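Local coordinates for protein mycolic acid synthase (Mycobacterium tuberculosis, PDB 1L1E) that probably transfers a methylene group from S-adenosyl-L-methionine to a double bond of mycolic acid chains, forming the proximal cyclopropane ring of alpha mycolates, at residues A[126-140]-A[157-169]. Residues are numbered along the deposited sequence; the frame is centred on the assembly and turned at random.
With SAH (S-adenosyl-L-homocysteine), chain D; CO3 (carbonate ion), chain C.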
loop_
_atom_site.group_PDB
_atom_site.type_symbol
_atom_site.label_atom_id
_atom_site.label_comp_id
_atom_site.label_asym_id
_atom_site.label_seq_id
_atom_site.Cartn_x
_atom_site.Cartn_y
_atom_site.Cartn_z
ATOM N N PHE A 126 15.711 8.614 -5.394
ATOM C CA PHE A 126 16.501 7.652 -4.633
ATOM C C PHE A 126 17.411 6.819 -5.536
ATOM O O PHE A 126 16.954 6.215 -6.499
ATOM C CB PHE A 126 15.581 6.723 -3.847
ATOM C CG PHE A 126 16.310 5.800 -2.925
ATOM C CD1 PHE A 126 16.639 6.204 -1.638
ATOM C CD2 PHE A 126 16.692 4.535 -3.352
ATOM C CE1 PHE A 126 17.339 5.361 -0.785
ATOM C CE2 PHE A 126 17.393 3.684 -2.507
ATOM C CZ PHE A 126 17.718 4.101 -1.222
ATOM N N ASP A 127 18.696 6.769 -5.209
ATOM C CA ASP A 127 19.642 6.024 -6.026
ATOM C C ASP A 127 20.765 5.412 -5.189
ATOM O O ASP A 127 21.944 5.547 -5.517
ATOM C CB ASP A 127 20.216 6.959 -7.094
ATOM C CG ASP A 127 20.885 6.218 -8.234
ATOM O OD1 ASP A 127 21.191 6.877 -9.256
ATOM O OD2 ASP A 127 21.110 4.991 -8.117
ATOM N N GLU A 128 20.394 4.743 -4.103
ATOM C CA GLU A 128 21.368 4.104 -3.227
ATOM C C GLU A 128 21.181 2.601 -3.262
ATOM O O GLU A 128 20.058 2.113 -3.371
ATOM C CB GLU A 128 21.188 4.575 -1.789
ATOM C CG GLU A 128 21.399 6.050 -1.568
ATOM C CD GLU A 128 20.955 6.467 -0.190
ATOM O OE1 GLU A 128 21.166 5.674 0.754
ATOM O OE2 GLU A 128 20.404 7.582 -0.047
ATOM N N PRO A 129 22.282 1.844 -3.178
ATOM C CA PRO A 129 22.204 0.382 -3.198
ATOM C C PRO A 129 21.556 -0.170 -1.921
ATOM O O PRO A 129 22.006 0.121 -0.818
ATOM C CB PRO A 129 23.671 -0.040 -3.310
ATOM C CG PRO A 129 24.316 1.123 -4.007
ATOM C CD PRO A 129 23.677 2.298 -3.326
ATOM N N VAL A 130 20.490 -0.947 -2.074
ATOM C CA VAL A 130 19.824 -1.573 -0.931
ATOM C C VAL A 130 19.697 -3.058 -1.248
ATOM O O VAL A 130 19.815 -3.457 -2.409
ATOM C CB VAL A 130 18.422 -0.982 -0.661
ATOM C CG1 VAL A 130 18.542 0.500 -0.348
ATOM C CG2 VAL A 130 17.500 -1.227 -1.849
ATOM N N ASP A 131 19.451 -3.875 -0.230
ATOM C CA ASP A 131 19.347 -5.316 -0.434
ATOM C C ASP A 131 17.987 -5.802 -0.911
ATOM O O ASP A 131 17.903 -6.729 -1.727
ATOM C CB ASP A 131 19.702 -6.061 0.856
ATOM C CG ASP A 131 21.149 -5.882 1.255
ATOM O OD1 ASP A 131 22.037 -6.235 0.446
ATOM O OD2 ASP A 131 21.393 -5.392 2.380
ATOM N N ARG A 132 16.932 -5.181 -0.399
ATOM C CA ARG A 132 15.568 -5.575 -0.723
ATOM C C ARG A 132 14.677 -4.347 -0.738
ATOM O O ARG A 132 15.054 -3.293 -0.219
ATOM C CB ARG A 132 15.046 -6.561 0.335
ATOM C CG ARG A 132 15.906 -7.809 0.537
ATOM C CD ARG A 132 15.846 -8.721 -0.672
ATOM N NE ARG A 132 16.408 -10.047 -0.410
ATOM C CZ ARG A 132 17.694 -10.371 -0.542
ATOM N NH1 ARG A 132 18.584 -9.472 -0.940
ATOM N NH2 ARG A 132 18.093 -11.605 -0.277
ATOM N N ILE A 133 13.488 -4.496 -1.318
ATOM C CA ILE A 133 12.537 -3.394 -1.415
ATOM C C ILE A 133 11.123 -3.880 -1.154
ATOM O O ILE A 133 10.759 -5.004 -1.517
ATOM C CB ILE A 133 12.566 -2.758 -2.821
ATOM C CG1 ILE A 133 13.920 -2.111 -3.083
ATOM C CG2 ILE A 133 11.452 -1.706 -2.960
ATOM C CD1 ILE A 133 14.075 -1.635 -4.533
ATOM N N VAL A 134 10.332 -3.033 -0.512
ATOM C CA VAL A 134 8.943 -3.341 -0.228
ATOM C C VAL A 134 8.144 -2.078 -0.545
ATOM O O VAL A 134 8.545 -0.967 -0.176
ATOM C CB VAL A 134 8.740 -3.731 1.269
ATOM C CG1 VAL A 134 9.121 -2.555 2.186
ATOM C CG2 VAL A 134 7.292 -4.140 1.507
ATOM N N SER A 135 7.027 -2.238 -1.245
ATOM C CA SER A 135 6.177 -1.103 -1.594
ATOM C C SER A 135 4.728 -1.560 -1.475
ATOM O O SER A 135 4.266 -2.397 -2.249
ATOM C CB SER A 135 6.457 -0.631 -3.020
ATOM O OG SER A 135 5.729 0.556 -3.296
ATOM N N ILE A 136 4.017 -1.008 -0.499
ATOM C CA ILE A 136 2.646 -1.409 -0.243
ATOM C C ILE A 136 1.662 -0.259 -0.365
ATOM O O ILE A 136 1.680 0.664 0.446
ATOM C CB ILE A 136 2.537 -2.031 1.182
ATOM C CG1 ILE A 136 3.423 -3.271 1.273
ATOM C CG2 ILE A 136 1.104 -2.405 1.498
ATOM C CD1 ILE A 136 3.596 -3.788 2.706
ATOM N N GLY A 137 0.806 -0.327 -1.382
ATOM C CA GLY A 137 -0.199 0.693 -1.590
ATOM C C GLY A 137 0.324 2.034 -2.073
ATOM O O GLY A 137 -0.341 3.061 -1.894
ATOM N N ALA A 138 1.503 2.044 -2.682
ATOM C CA ALA A 138 2.064 3.301 -3.189
ATOM C C ALA A 138 1.897 3.409 -4.702
ATOM O O ALA A 138 1.572 4.475 -5.235
ATOM C CB ALA A 138 3.532 3.389 -2.844
ATOM N N PHE A 139 2.143 2.287 -5.373
ATOM C CA PHE A 139 2.076 2.159 -6.823
ATOM C C PHE A 139 0.830 2.771 -7.474
ATOM O O PHE A 139 0.903 3.282 -8.589
ATOM C CB PHE A 139 2.169 0.672 -7.181
ATOM C CG PHE A 139 2.481 0.405 -8.615
ATOM C CD1 PHE A 139 3.783 0.474 -9.077
ATOM C CD2 PHE A 139 1.470 0.087 -9.509
ATOM C CE1 PHE A 139 4.077 0.227 -10.421
ATOM C CE2 PHE A 139 1.746 -0.160 -10.848
ATOM C CZ PHE A 139 3.051 -0.091 -11.309
ATOM N N GLU A 140 -0.308 2.709 -6.788
ATOM C CA GLU A 140 -1.554 3.257 -7.320
ATOM C C GLU A 140 -1.499 4.771 -7.526
ATOM O O GLU A 140 -2.309 5.328 -8.271
ATOM C CB GLU A 140 -2.729 2.925 -6.392
ATOM C CG GLU A 140 -2.967 1.437 -6.196
ATOM C CD GLU A 140 -2.327 0.903 -4.924
ATOM O OE1 GLU A 140 -1.152 1.254 -4.634
ATOM O OE2 GLU A 140 -3.006 0.125 -4.221
ATOM N N THR A 157 18.771 -0.544 -8.271
ATOM C CA THR A 157 19.222 -0.328 -6.903
ATOM C C THR A 157 19.408 -1.656 -6.177
ATOM O O THR A 157 20.141 -1.738 -5.195
ATOM C CB THR A 157 18.216 0.525 -6.119
ATOM O OG1 THR A 157 16.933 -0.110 -6.150
ATOM C CG2 THR A 157 18.109 1.909 -6.731
ATOM N N LEU A 158 18.735 -2.689 -6.673
ATOM C CA LEU A 158 18.787 -4.019 -6.086
ATOM C C LEU A 158 20.023 -4.786 -6.502
ATOM O O LEU A 158 20.589 -4.540 -7.564
ATOM C CB LEU A 158 17.553 -4.826 -6.495
ATOM C CG LEU A 158 16.215 -4.353 -5.933
ATOM C CD1 LEU A 158 15.067 -5.135 -6.576
ATOM C CD2 LEU A 158 16.230 -4.526 -4.418
ATOM N N PRO A 159 20.456 -5.738 -5.662
ATOM C CA PRO A 159 21.633 -6.564 -5.936
ATOM C C PRO A 159 21.258 -7.769 -6.795
ATOM O O PRO A 159 20.079 -7.992 -7.086
ATOM C CB PRO A 159 22.090 -6.971 -4.545
ATOM C CG PRO A 159 20.792 -7.162 -3.829
ATOM C CD PRO A 159 19.973 -5.959 -4.286
ATOM N N ALA A 160 22.266 -8.539 -7.198
ATOM C CA ALA A 160 22.055 -9.728 -8.017
ATOM C C ALA A 160 20.941 -10.616 -7.470
ATOM O O ALA A 160 20.091 -11.084 -8.231
ATOM C CB ALA A 160 23.342 -10.524 -8.111
ATOM N N ASP A 161 20.947 -10.853 -6.160
ATOM C CA ASP A 161 19.925 -11.696 -5.534
ATOM C C ASP A 161 18.827 -10.879 -4.868
ATOM O O ASP A 161 18.184 -11.334 -3.923
ATOM C CB ASP A 161 20.555 -12.627 -4.491
ATOM C CG ASP A 161 21.384 -11.883 -3.461
ATOM O OD1 ASP A 161 20.889 -10.894 -2.878
ATOM O OD2 ASP A 161 22.539 -12.298 -3.220
ATOM N N GLY A 162 18.609 -9.673 -5.370
ATOM C CA GLY A 162 17.588 -8.823 -4.797
ATOM C C GLY A 162 16.177 -9.170 -5.240
ATOM O O GLY A 162 15.949 -9.839 -6.254
ATOM N N LYS A 163 15.219 -8.709 -4.453
ATOM C CA LYS A 163 13.823 -8.934 -4.750
ATOM C C LYS A 163 13.043 -7.775 -4.180
ATOM O O LYS A 163 13.478 -7.131 -3.224
ATOM C CB LYS A 163 13.334 -10.257 -4.145
ATOM C CG LYS A 163 13.781 -10.510 -2.713
ATOM C CD LYS A 163 15.034 -11.388 -2.663
ATOM C CE LYS A 163 14.745 -12.804 -3.163
ATOM N NZ LYS A 163 15.953 -13.690 -3.167
ATOM N N MET A 164 11.907 -7.493 -4.803
ATOM C CA MET A 164 11.028 -6.425 -4.369
ATOM C C MET A 164 9.646 -7.037 -4.203
ATOM O O MET A 164 9.261 -7.942 -4.962
ATOM C CB MET A 164 10.986 -5.304 -5.424
ATOM C CG MET A 164 9.811 -4.311 -5.292
ATOM S SD MET A 164 10.053 -2.724 -6.194
ATOM C CE MET A 164 9.948 -3.235 -7.894
ATOM N N LEU A 165 8.918 -6.577 -3.194
ATOM C CA LEU A 165 7.561 -7.048 -2.976
ATOM C C LEU A 165 6.728 -5.836 -3.340
ATOM O O LEU A 165 6.799 -4.812 -2.668
ATOM C CB LEU A 165 7.318 -7.427 -1.511
ATOM C CG LEU A 165 5.935 -8.006 -1.147
ATOM C CD1 LEU A 165 4.870 -6.929 -1.215
ATOM C CD2 LEU A 165 5.589 -9.168 -2.091
ATOM N N LEU A 166 5.955 -5.956 -4.413
ATOM C CA LEU A 166 5.111 -4.878 -4.894
ATOM C C LEU A 166 3.669 -5.272 -4.582
ATOM O O LEU A 166 3.169 -6.248 -5.119
ATOM C CB LEU A 166 5.283 -4.733 -6.414
ATOM C CG LEU A 166 5.136 -3.379 -7.111
ATOM C CD1 LEU A 166 4.613 -3.607 -8.535
ATOM C CD2 LEU A 166 4.209 -2.474 -6.352
ATOM N N HIS A 167 3.018 -4.500 -3.720
ATOM C CA HIS A 167 1.645 -4.745 -3.306
ATOM C C HIS A 167 0.817 -3.582 -3.843
ATOM O O HIS A 167 1.078 -2.423 -3.520
ATOM C CB HIS A 167 1.617 -4.837 -1.770
ATOM C CG HIS A 167 0.260 -4.698 -1.158
ATOM N ND1 HIS A 167 -0.134 -5.448 -0.071
ATOM C CD2 HIS A 167 -0.761 -3.848 -1.416
ATOM C CE1 HIS A 167 -1.336 -5.063 0.314
ATOM N NE2 HIS A 167 -1.739 -4.092 -0.485
ATOM N N THR A 168 -0.175 -3.891 -4.672
ATOM C CA THR A 168 -0.990 -2.849 -5.280
ATOM C C THR A 168 -2.352 -3.339 -5.747
ATOM O O THR A 168 -2.538 -4.525 -6.013
ATOM C CB THR A 168 -0.269 -2.268 -6.525
ATOM O OG1 THR A 168 0.976 -1.687 -6.120
ATOM C CG2 THR A 168 -1.118 -1.216 -7.206
ATOM N N ILE A 169 -3.287 -2.401 -5.828
ATOM C CA ILE A 169 -4.630 -2.654 -6.309
ATOM C C ILE A 169 -4.454 -2.925 -7.801
ATOM O O ILE A 169 -3.623 -2.294 -8.456
ATOM C CB ILE A 169 -5.535 -1.391 -6.120
ATOM C CG1 ILE A 169 -5.928 -1.252 -4.647
ATOM C CG2 ILE A 169 -6.777 -1.463 -7.017
ATOM C CD1 ILE A 169 -6.551 0.096 -4.307
HETATM N N SAH D . 2.830 1.740 2.690
HETATM C CA SAH D . 2.093 2.405 3.766
HETATM C CB SAH D . 1.396 3.681 3.243
HETATM C CG SAH D . 0.444 3.503 2.057
HETATM S SD SAH D . -0.329 5.035 1.515
HETATM C C SAH D . 1.037 1.460 4.366
HETATM O O SAH D . 0.961 0.314 3.914
HETATM O OXT SAH D . 0.288 1.890 5.255
HETATM C "C5'" SAH D . 0.739 5.485 0.104
HETATM C "C4'" SAH D . 2.166 5.903 0.477
HETATM O "O4'" SAH D . 3.042 5.983 -0.684
HETATM C "C3'" SAH D . 2.244 7.282 1.127
HETATM O "O3'" SAH D . 3.266 7.225 2.148
HETATM C "C2'" SAH D . 2.645 8.182 -0.009
HETATM O "O2'" SAH D . 3.174 9.428 0.454
HETATM C "C1'" SAH D . 3.629 7.309 -0.727
HETATM N N9 SAH D . 3.908 7.710 -2.123
HETATM C C8 SAH D . 3.069 8.000 -3.152
HETATM N N7 SAH D . 3.606 8.315 -4.284
HETATM C C5 SAH D . 4.964 8.232 -4.005
HETATM C C6 SAH D . 6.147 8.444 -4.787
HETATM N N6 SAH D . 6.113 8.798 -6.081
HETATM N N1 SAH D . 7.370 8.270 -4.168
HETATM C C2 SAH D . 7.413 7.908 -2.862
HETATM N N3 SAH D . 6.373 7.680 -2.033
HETATM C C4 SAH D . 5.166 7.863 -2.675
HETATM C C CO3 C . -3.684 -1.255 -1.150
HETATM O O1 CO3 C . -2.818 -1.526 -2.340
HETATM O O2 CO3 C . -4.469 -0.141 -1.113
HETATM O O3 CO3 C . -3.689 -2.130 -0.119
HETATM O O HOH W 1 3.062 -0.145 -3.893
#
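Ile136 and His167 meet where strands 132-136 and 163-169, running parallel, reach the cofactor-binding end of the sheet. A chi1 of -61° sets CG1 of Ile136 beside the backbone N and leaves CG2 anti to that N, squarely over the imidazole, 3.5 Å from the ring centroid of His167, a CH-pi contact. The ring is held at both nitrogens: ND1 pairs with Gln282, and NE2 of His167 donates to carbonate O3 at 2.8 Å. The backbone ladder is tight here, with His167 N to Ser135 O at 2.9 Å; beyond it, Gly137 N and Thr168 OG1 reach His167 O from opposite faces of its plane. Glu140, bent at chi2, lays its carboxylate against the methyl of Thr168 and accepts Ile169 N on OE2 at 3.0 Å, from above the carboxylate plane. On the other face of the sheet, Ile133 packs its CG2 on Met164 SD and its CG1 on Leu158 CD2 (3.6 Å), against helix 147-157. The opposite end is looser: Arg132 lies alongside the aliphatic part of Lys163, and NH1 of Arg132 makes a straight bond to Asp131 O but only a weak hydrogen bond, part of a salt bridge, to OD1 of exposed Asp161 at 3.3 Å. The pair closes a beta-alpha-beta crossover of the Rossmann-like methyltransferase fold, in which Ile136 O, at the strand's C-terminal end, accepts a hydrogen bond from the amino group of S-adenosyl-L-homocysteine.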